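Local coordinates for protein ATP phosphoribosyltransferase regulatory subunit (Thermotoga maritima, PDB 1USY) that is probably required for the first step of histidine biosynthesis and may let histidine exert feedback control on ATP phosphoribosyltransferase, at residues K178-E181 and D182-R186; D196-L199 and S200-E203. All blocks are in the same frame, centred on the assembly; numbering follows the deposited sequence.

Two successive helices treat their ends differently here, interaction 1 in the closing turns of helix 174-185 and interaction 2 at the opening turn of helix 199-215. Their centres lie 16 Å apart, and about 5 Å separates their nearest atoms, so they are neighbours that do not touch. Interaction 1 is the more buried of the two, with a lysine–aspartate salt bridge on one flank and residues of the histidine pocket on another. Interaction 2 is mostly at the surface, with only Leu197 and Val201 buried. There the charged group, Arg202, turns to backbone carbonyls of the incoming loop, whereas in 178-186 Lys178 pairs with Asp182 along the helix.

Interaction 1: residues K178-E181 and D182-R186; sequences KIIE and DSIYR. With HIS (histidine), chain M.
Lys178 and Asp182, one turn apart near the C-terminal end of helix 174-185, form an i to i+4 salt bridge: NZ of Lys178 lies 2.8 Å from OD1 of Asp182, on the syn lone pair of that oxygen. The lysine chain starts with CG anti to its backbone N (chi1 -157°) and then bends at chi2 and chi4, which brings the ammonium round to the carboxylate. The same two residues are also linked by the backbone bond from Asp182 N to Lys178 O.

On another flank, the hydroxyl of Ser183 turns back to the preceding turn, its OG donating to O of Ile180 at 2.7 Å, in the carbonyl plane on a lone pair. Ile180 and Ile184 meet through CG2 and CD1 at 4.2 Å; both belong to the pocket for bound histidine, as does Tyr185, and an aromatic side chain of another protein chain packs on Ile184. One face of the Tyr185 ring is covered over its centre by CG2 of Ile184. Arg186 is where the chain leaves helical geometry. At the pocket, the phenol OH of Tyr185 stands 3.8 Å from NE2 of the ligand histidine.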
# COMPACT_ATOMS: atom_id res chain seq x y z
N LYS B 178 -43.09 25.75 -7.34
CA LYS B 178 -44.10 25.47 -6.33
C LYS B 178 -43.60 24.39 -5.36
O LYS B 178 -43.73 24.53 -4.12
CB LYS B 178 -45.44 25.09 -6.98
CG LYS B 178 -46.66 25.31 -6.10
CD LYS B 178 -47.51 24.04 -6.05
CE LYS B 178 -48.61 24.11 -4.99
NZ LYS B 178 -48.75 22.82 -4.28
N ILE B 179 -43.00 23.35 -5.92
CA ILE B 179 -42.33 22.31 -5.14
C ILE B 179 -41.32 22.91 -4.12
O ILE B 179 -41.38 22.62 -2.93
CB ILE B 179 -41.68 21.32 -6.13
CG1 ILE B 179 -42.73 20.31 -6.58
CG2 ILE B 179 -40.45 20.64 -5.55
CD1 ILE B 179 -42.55 18.96 -5.99
N ILE B 180 -40.43 23.76 -4.60
CA ILE B 180 -39.47 24.43 -3.72
C ILE B 180 -40.22 25.24 -2.64
O ILE B 180 -40.11 24.94 -1.46
CB ILE B 180 -38.53 25.31 -4.55
CG1 ILE B 180 -37.73 24.45 -5.51
CG2 ILE B 180 -37.61 26.07 -3.66
CD1 ILE B 180 -36.89 25.22 -6.51
N GLU B 181 -40.97 26.25 -3.06
CA GLU B 181 -41.77 27.08 -2.15
C GLU B 181 -42.62 26.25 -1.13
O GLU B 181 -42.77 26.63 0.03
CB GLU B 181 -42.65 28.03 -2.98
CG GLU B 181 -41.90 29.20 -3.59
CD GLU B 181 -42.83 30.20 -4.24
OE1 GLU B 181 -43.26 29.96 -5.39
OE2 GLU B 181 -43.16 31.23 -3.60
N ASP B 182 -43.16 25.12 -1.55
CA ASP B 182 -43.90 24.26 -0.65
C ASP B 182 -43.00 23.74 0.43
O ASP B 182 -43.40 23.72 1.61
CB ASP B 182 -44.52 23.08 -1.39
CG ASP B 182 -45.84 23.45 -2.04
OD1 ASP B 182 -46.37 22.62 -2.82
OD2 ASP B 182 -46.39 24.58 -1.84
N SER B 183 -41.79 23.38 0.02
CA SER B 183 -40.82 22.74 0.88
C SER B 183 -40.34 23.75 1.93
O SER B 183 -39.73 23.36 2.95
CB SER B 183 -39.65 22.20 0.04
OG SER B 183 -38.62 23.18 -0.09
N ILE B 184 -40.59 25.04 1.68
CA ILE B 184 -40.32 26.06 2.68
C ILE B 184 -41.54 26.39 3.55
O ILE B 184 -41.42 26.43 4.78
CB ILE B 184 -39.72 27.38 2.10
CG1 ILE B 184 -38.32 27.15 1.53
CG2 ILE B 184 -39.54 28.43 3.22
CD1 ILE B 184 -38.14 27.72 0.17
N TYR B 185 -42.68 26.66 2.90
CA TYR B 185 -43.84 27.26 3.57
C TYR B 185 -45.02 26.36 3.86
O TYR B 185 -45.81 26.70 4.74
CB TYR B 185 -44.38 28.40 2.73
CG TYR B 185 -43.46 29.58 2.66
CD1 TYR B 185 -42.81 29.90 1.45
CD2 TYR B 185 -43.22 30.36 3.79
CE1 TYR B 185 -41.94 31.00 1.36
CE2 TYR B 185 -42.36 31.47 3.73
CZ TYR B 185 -41.74 31.80 2.50
OH TYR B 185 -40.89 32.88 2.42
N ARG B 186 -45.16 25.24 3.12
CA ARG B 186 -46.30 24.34 3.33
C ARG B 186 -45.91 22.87 3.42
O ARG B 186 -46.39 22.03 2.64
CB ARG B 186 -47.43 24.52 2.30
CG ARG B 186 -47.32 25.64 1.27
CD ARG B 186 -48.66 26.32 0.97
NE ARG B 186 -48.73 27.54 1.76
CZ ARG B 186 -49.80 28.10 2.34
NH1 ARG B 186 -51.06 27.61 2.25
NH2 ARG B 186 -49.58 29.22 3.01
CA HIS M . -35.29 29.09 0.42
C HIS M . -35.26 29.18 -1.11
CB HIS M . -34.98 30.47 1.07
CG HIS M . -36.05 31.50 0.87
ND1 HIS M . -36.93 31.48 -0.20
CD2 HIS M . -36.37 32.60 1.59
CE1 HIS M . -37.75 32.51 -0.11
NE2 HIS M . -37.43 33.20 0.97

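Interaction 2: residues D196-L199 and S200-E203; sequences DLPL and SVRE
The N-terminus of helix 199-215 is set up by the loop that leads into it, with Pro198 at the N-cap position. Its carbonyl O accepts from N of Arg202 at 3.0 Å, and the next bond of the first turn runs from Glu203 N to Leu199 O. CB of the Pro198 ring meets CG2 of Val201 at 4.0 Å.

The longest reach back belongs to Arg202. With CG turned opposite the backbone N (chi1 -164°), a bend at chi3 brings the guanidinium back over Leu197, one face resting on CB of that residue, which sits 3.8 Å above the plane and toward its rim. The polar end is gripped by the loop backbone, NH1 donating to the carbonyls of Met195 and Leu192. Replacing Arg202 with an alanine is likely to leave the carbonyls of Met195 and Leu192 without this donor and take the guanidinium off CB of Leu197, freeing the incoming loop to shift.

On the outer flank, Leu199 and Glu203 cross at an angle, CD1 of the leucine lying 3.3 Å from OE1 of the glutamate. The CB of Asp196 points away from 200-203, and its OD1 forms a salt bridge with Arg175 of helix 174-185. The contact joins the loop after helix 174-185 to helix 199-215, which leads on to strand 220-223 at one margin of the eight-stranded mixed sheet.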
# COMPACT_ATOMS: atom_id res chain seq x y z
N ASP B 196 -49.99 19.18 -6.82
CA ASP B 196 -50.07 18.51 -8.11
C ASP B 196 -49.01 17.42 -8.10
O ASP B 196 -47.81 17.72 -8.18
CB ASP B 196 -49.78 19.53 -9.23
CG ASP B 196 -49.46 18.87 -10.59
OD1 ASP B 196 -48.76 19.53 -11.41
OD2 ASP B 196 -49.89 17.74 -10.96
N LEU B 197 -49.46 16.17 -7.98
CA LEU B 197 -48.56 15.04 -7.76
C LEU B 197 -49.09 13.75 -8.37
O LEU B 197 -50.27 13.46 -8.24
CB LEU B 197 -48.35 14.81 -6.26
CG LEU B 197 -47.37 15.69 -5.49
CD1 LEU B 197 -47.33 15.22 -4.05
CD2 LEU B 197 -45.96 15.69 -6.08
N PRO B 198 -48.22 12.97 -9.04
CA PRO B 198 -48.61 11.65 -9.53
C PRO B 198 -49.30 10.82 -8.44
O PRO B 198 -48.82 10.77 -7.31
CB PRO B 198 -47.28 11.02 -9.95
CG PRO B 198 -46.38 12.14 -10.18
CD PRO B 198 -46.84 13.32 -9.38
N LEU B 199 -50.41 10.19 -8.81
CA LEU B 199 -51.34 9.58 -7.87
C LEU B 199 -50.66 8.68 -6.86
O LEU B 199 -50.78 8.90 -5.65
CB LEU B 199 -52.44 8.82 -8.63
CG LEU B 199 -53.40 7.92 -7.85
CD1 LEU B 199 -54.47 8.78 -7.17
CD2 LEU B 199 -54.04 6.84 -8.76
N SER B 200 -49.95 7.67 -7.35
CA SER B 200 -49.23 6.72 -6.50
C SER B 200 -48.25 7.41 -5.54
O SER B 200 -48.10 6.98 -4.40
CB SER B 200 -48.52 5.68 -7.34
OG SER B 200 -47.61 6.32 -8.21
N VAL B 201 -47.59 8.48 -5.99
CA VAL B 201 -46.71 9.28 -5.13
C VAL B 201 -47.51 9.87 -3.95
O VAL B 201 -47.14 9.71 -2.77
CB VAL B 201 -45.98 10.38 -5.96
CG1 VAL B 201 -45.26 11.39 -5.09
CG2 VAL B 201 -45.02 9.73 -6.93
N ARG B 202 -48.64 10.49 -4.28
CA ARG B 202 -49.53 11.10 -3.29
C ARG B 202 -50.11 10.10 -2.25
O ARG B 202 -50.13 10.42 -1.06
CB ARG B 202 -50.64 11.88 -4.00
CG ARG B 202 -51.41 12.89 -3.11
CD ARG B 202 -52.83 13.18 -3.61
NE ARG B 202 -52.84 13.52 -5.04
CZ ARG B 202 -52.43 14.70 -5.52
NH1 ARG B 202 -51.99 15.65 -4.70
NH2 ARG B 202 -52.45 14.95 -6.82
N GLU B 203 -50.55 8.92 -2.69
CA GLU B 203 -51.02 7.88 -1.76
C GLU B 203 -49.94 7.43 -0.78
O GLU B 203 -50.19 7.21 0.42
CB GLU B 203 -51.54 6.65 -2.51
CG GLU B 203 -52.19 6.93 -3.84
CD GLU B 203 -53.50 7.68 -3.69
OE1 GLU B 203 -53.51 8.91 -3.97
OE2 GLU B 203 -54.51 7.06 -3.29